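Local coordinates for protein ferritin (Mycoplasma penetrans, PDB 7DIE) that probably takes up, oxidises and stores iron as a ferritin, a 24-subunit shell of four-helix bundles that binds ferric ions, at residues V16-A27 / M61-M69. Residues are numbered along the deposited sequence; the frame is centred on the assembly and turned at random.
Sequences VSKHYNVELCAA and MSRLVKYMM
The side chains of M61 and Y20 cross at about a right angle. M61 CG lies over one ring face, 4.1 Å from the Y20 centroid, in a CH-pi contact. Its SD stands farther above the same face, a Met-aromatic contact. The M61 chain bends at chi3 (51°), which turns CE back to 3.4 Å from Y20 OH and 3.8 Å from L24 CD1. L64 CB meets the Y20 ring at its edge, in plane.

L64 is a knob in the hole formed by V16, H19, Y20 and E23. Its CD1 comes to 3.6 Å from Y20 CA, while CD2 faces V16 CG1. With V16 CG1 anti to the backbone N (chi1 173°), that methyl also reaches M68 CG at 3.9 Å.

On the core side, H19 NE2 donates to E23 OE2 at 2.7 Å, from above the carboxylate plane. E23 OE2 is also hydrogen-bonded to ND1 of iron ligand H60, and OE1 forms a salt bridge with K56. F31 of a second subunit packs on Y20.

Segments 16-27 and 61-69 run antiparallel at 160°, and their axes approach to 9.8 Å. This is the packing of the first two helices of a ferritin four-helix bundle, beside its iron site.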
# COMPACT_ATOMS: atom_id res chain seq x y z
N VAL A 16 -8.42 -53.21 -4.91
CA VAL A 16 -7.93 -51.83 -4.94
C VAL A 16 -6.61 -51.78 -5.70
O VAL A 16 -6.39 -50.91 -6.55
CB VAL A 16 -7.78 -51.27 -3.51
CG1 VAL A 16 -7.11 -49.89 -3.56
CG2 VAL A 16 -9.15 -51.17 -2.82
N SER A 17 -5.71 -52.71 -5.38
CA SER A 17 -4.45 -52.84 -6.09
C SER A 17 -4.67 -53.07 -7.58
O SER A 17 -3.98 -52.49 -8.42
CB SER A 17 -3.66 -53.98 -5.43
OG SER A 17 -2.28 -53.82 -5.50
N LYS A 18 -5.63 -53.93 -7.93
CA LYS A 18 -5.91 -54.15 -9.34
C LYS A 18 -6.42 -52.89 -10.01
O LYS A 18 -6.08 -52.59 -11.15
CB LYS A 18 -6.93 -55.28 -9.51
CG LYS A 18 -7.32 -55.50 -10.98
CD LYS A 18 -8.34 -56.61 -11.15
CE LYS A 18 -8.52 -56.94 -12.63
NZ LYS A 18 -9.51 -58.03 -12.84
N HIS A 19 -7.26 -52.13 -9.31
CA HIS A 19 -7.73 -50.90 -9.94
C HIS A 19 -6.59 -49.90 -10.13
O HIS A 19 -6.56 -49.17 -11.13
CB HIS A 19 -8.85 -50.27 -9.14
CG HIS A 19 -9.39 -49.06 -9.83
ND1 HIS A 19 -10.02 -49.14 -11.05
CD2 HIS A 19 -9.26 -47.75 -9.55
CE1 HIS A 19 -10.30 -47.92 -11.47
NE2 HIS A 19 -9.86 -47.06 -10.58
N TYR A 20 -5.63 -49.85 -9.20
CA TYR A 20 -4.43 -49.04 -9.45
C TYR A 20 -3.77 -49.45 -10.76
O TYR A 20 -3.40 -48.60 -11.58
CB TYR A 20 -3.45 -49.17 -8.28
CG TYR A 20 -2.19 -48.31 -8.41
CD1 TYR A 20 -1.16 -48.68 -9.26
CD2 TYR A 20 -2.03 -47.15 -7.66
CE1 TYR A 20 -0.01 -47.90 -9.39
CE2 TYR A 20 -0.88 -46.37 -7.77
CZ TYR A 20 0.13 -46.76 -8.64
OH TYR A 20 1.29 -46.00 -8.78
N ASN A 21 -3.61 -50.76 -10.97
CA ASN A 21 -3.00 -51.22 -12.22
C ASN A 21 -3.84 -50.82 -13.43
O ASN A 21 -3.28 -50.58 -14.51
CB ASN A 21 -2.81 -52.75 -12.19
CG ASN A 21 -1.62 -53.17 -11.35
OD1 ASN A 21 -0.51 -53.30 -11.86
ND2 ASN A 21 -1.85 -53.36 -10.05
N VAL A 22 -5.16 -50.76 -13.29
CA VAL A 22 -6.00 -50.38 -14.42
C VAL A 22 -5.86 -48.89 -14.72
O VAL A 22 -5.80 -48.48 -15.89
CB VAL A 22 -7.47 -50.77 -14.16
CG1 VAL A 22 -8.38 -50.18 -15.24
CG2 VAL A 22 -7.60 -52.30 -14.11
N GLU A 23 -5.79 -48.05 -13.68
CA GLU A 23 -5.54 -46.62 -13.92
C GLU A 23 -4.15 -46.40 -14.53
O GLU A 23 -3.97 -45.52 -15.39
CB GLU A 23 -5.67 -45.82 -12.62
CG GLU A 23 -7.03 -45.95 -11.92
CD GLU A 23 -8.05 -44.92 -12.42
OE1 GLU A 23 -7.84 -44.34 -13.52
OE2 GLU A 23 -9.04 -44.69 -11.70
N LEU A 24 -3.16 -47.16 -14.07
CA LEU A 24 -1.82 -47.06 -14.65
C LEU A 24 -1.79 -47.60 -16.07
O LEU A 24 -1.06 -47.09 -16.92
CB LEU A 24 -0.81 -47.82 -13.76
CG LEU A 24 0.63 -47.92 -14.26
CD1 LEU A 24 1.22 -46.53 -14.54
CD2 LEU A 24 1.50 -48.70 -13.23
N CYS A 25 -2.58 -48.64 -16.34
CA CYS A 25 -2.64 -49.12 -17.72
C CYS A 25 -3.16 -48.02 -18.63
O CYS A 25 -2.61 -47.78 -19.72
CB CYS A 25 -3.53 -50.37 -17.78
SG CYS A 25 -3.64 -51.10 -19.43
N ALA A 26 -4.17 -47.28 -18.16
CA ALA A 26 -4.70 -46.14 -18.91
C ALA A 26 -3.64 -45.07 -19.09
O ALA A 26 -3.46 -44.56 -20.20
CB ALA A 26 -5.93 -45.57 -18.19
N ALA A 27 -2.94 -44.71 -18.01
CA ALA A 27 -1.86 -43.72 -18.11
C ALA A 27 -0.83 -44.15 -19.13
O ALA A 27 -0.44 -43.37 -20.01
CB ALA A 27 -1.20 -43.52 -16.74
N MET A 61 -3.99 -42.59 -9.26
CA MET A 61 -3.01 -43.47 -8.63
C MET A 61 -2.57 -42.93 -7.27
O MET A 61 -2.37 -43.70 -6.33
CB MET A 61 -1.82 -43.65 -9.57
CG MET A 61 -2.18 -44.39 -10.84
SD MET A 61 -1.15 -44.03 -12.29
CE MET A 61 0.45 -44.28 -11.59
N SER A 62 -2.41 -41.61 -7.15
CA SER A 62 -1.98 -41.04 -5.88
C SER A 62 -3.01 -41.30 -4.78
O SER A 62 -2.64 -41.64 -3.65
CB SER A 62 -1.73 -39.53 -6.01
OG SER A 62 -2.94 -38.86 -6.33
N ARG A 63 -4.30 -41.13 -5.08
CA ARG A 63 -5.33 -41.39 -4.07
C ARG A 63 -5.36 -42.87 -3.69
O ARG A 63 -5.57 -43.21 -2.52
CB ARG A 63 -6.71 -40.95 -4.57
CG ARG A 63 -7.00 -39.45 -4.42
CD ARG A 63 -8.38 -39.11 -5.00
NE ARG A 63 -8.77 -37.72 -4.73
CZ ARG A 63 -8.29 -36.67 -5.40
NH1 ARG A 63 -7.41 -36.84 -6.40
NH2 ARG A 63 -8.70 -35.45 -5.08
N LEU A 64 -5.14 -43.77 -4.65
CA LEU A 64 -5.19 -45.21 -4.34
C LEU A 64 -4.01 -45.63 -3.48
O LEU A 64 -4.19 -46.34 -2.49
CB LEU A 64 -5.22 -46.03 -5.64
CG LEU A 64 -6.48 -45.82 -6.47
CD1 LEU A 64 -6.29 -46.31 -7.90
CD2 LEU A 64 -7.67 -46.52 -5.83
N VAL A 65 -2.79 -45.19 -3.81
CA VAL A 65 -1.67 -45.61 -2.98
C VAL A 65 -1.76 -44.97 -1.59
O VAL A 65 -1.38 -45.59 -0.59
CB VAL A 65 -0.32 -45.35 -3.67
CG1 VAL A 65 -0.04 -43.87 -3.78
CG2 VAL A 65 0.80 -46.03 -2.88
N LYS A 66 -2.27 -43.73 -1.50
CA LYS A 66 -2.42 -43.09 -0.19
C LYS A 66 -3.43 -43.82 0.67
O LYS A 66 -3.25 -43.95 1.89
CB LYS A 66 -2.86 -41.63 -0.36
CG LYS A 66 -1.75 -40.67 -0.84
CD LYS A 66 -2.14 -39.20 -0.55
CE LYS A 66 -1.39 -38.21 -1.45
NZ LYS A 66 -2.20 -37.02 -1.89
N TYR A 67 -4.53 -44.26 0.06
CA TYR A 67 -5.53 -45.03 0.80
C TYR A 67 -4.95 -46.35 1.29
O TYR A 67 -5.16 -46.73 2.45
CB TYR A 67 -6.76 -45.28 -0.08
CG TYR A 67 -7.75 -46.23 0.61
CD1 TYR A 67 -8.37 -45.87 1.80
CD2 TYR A 67 -8.04 -47.49 0.08
CE1 TYR A 67 -9.26 -46.74 2.46
CE2 TYR A 67 -8.92 -48.37 0.72
CZ TYR A 67 -9.52 -47.99 1.91
OH TYR A 67 -10.41 -48.86 2.55
N MET A 68 -4.24 -47.08 0.42
CA MET A 68 -3.67 -48.34 0.87
C MET A 68 -2.75 -48.14 2.06
O MET A 68 -2.80 -48.91 3.02
CB MET A 68 -2.96 -49.04 -0.30
CG MET A 68 -3.96 -49.45 -1.39
SD MET A 68 -3.38 -50.67 -2.59
CE MET A 68 -3.68 -52.20 -1.66
N MET A 69 -1.94 -47.07 2.05
CA MET A 69 -1.07 -46.80 3.19
C MET A 69 -1.86 -46.46 4.45
O MET A 69 -1.47 -46.86 5.55
CB MET A 69 -0.10 -45.65 2.85
CG MET A 69 0.95 -46.03 1.78
SD MET A 69 2.13 -44.68 1.50
CE MET A 69 1.07 -43.43 0.85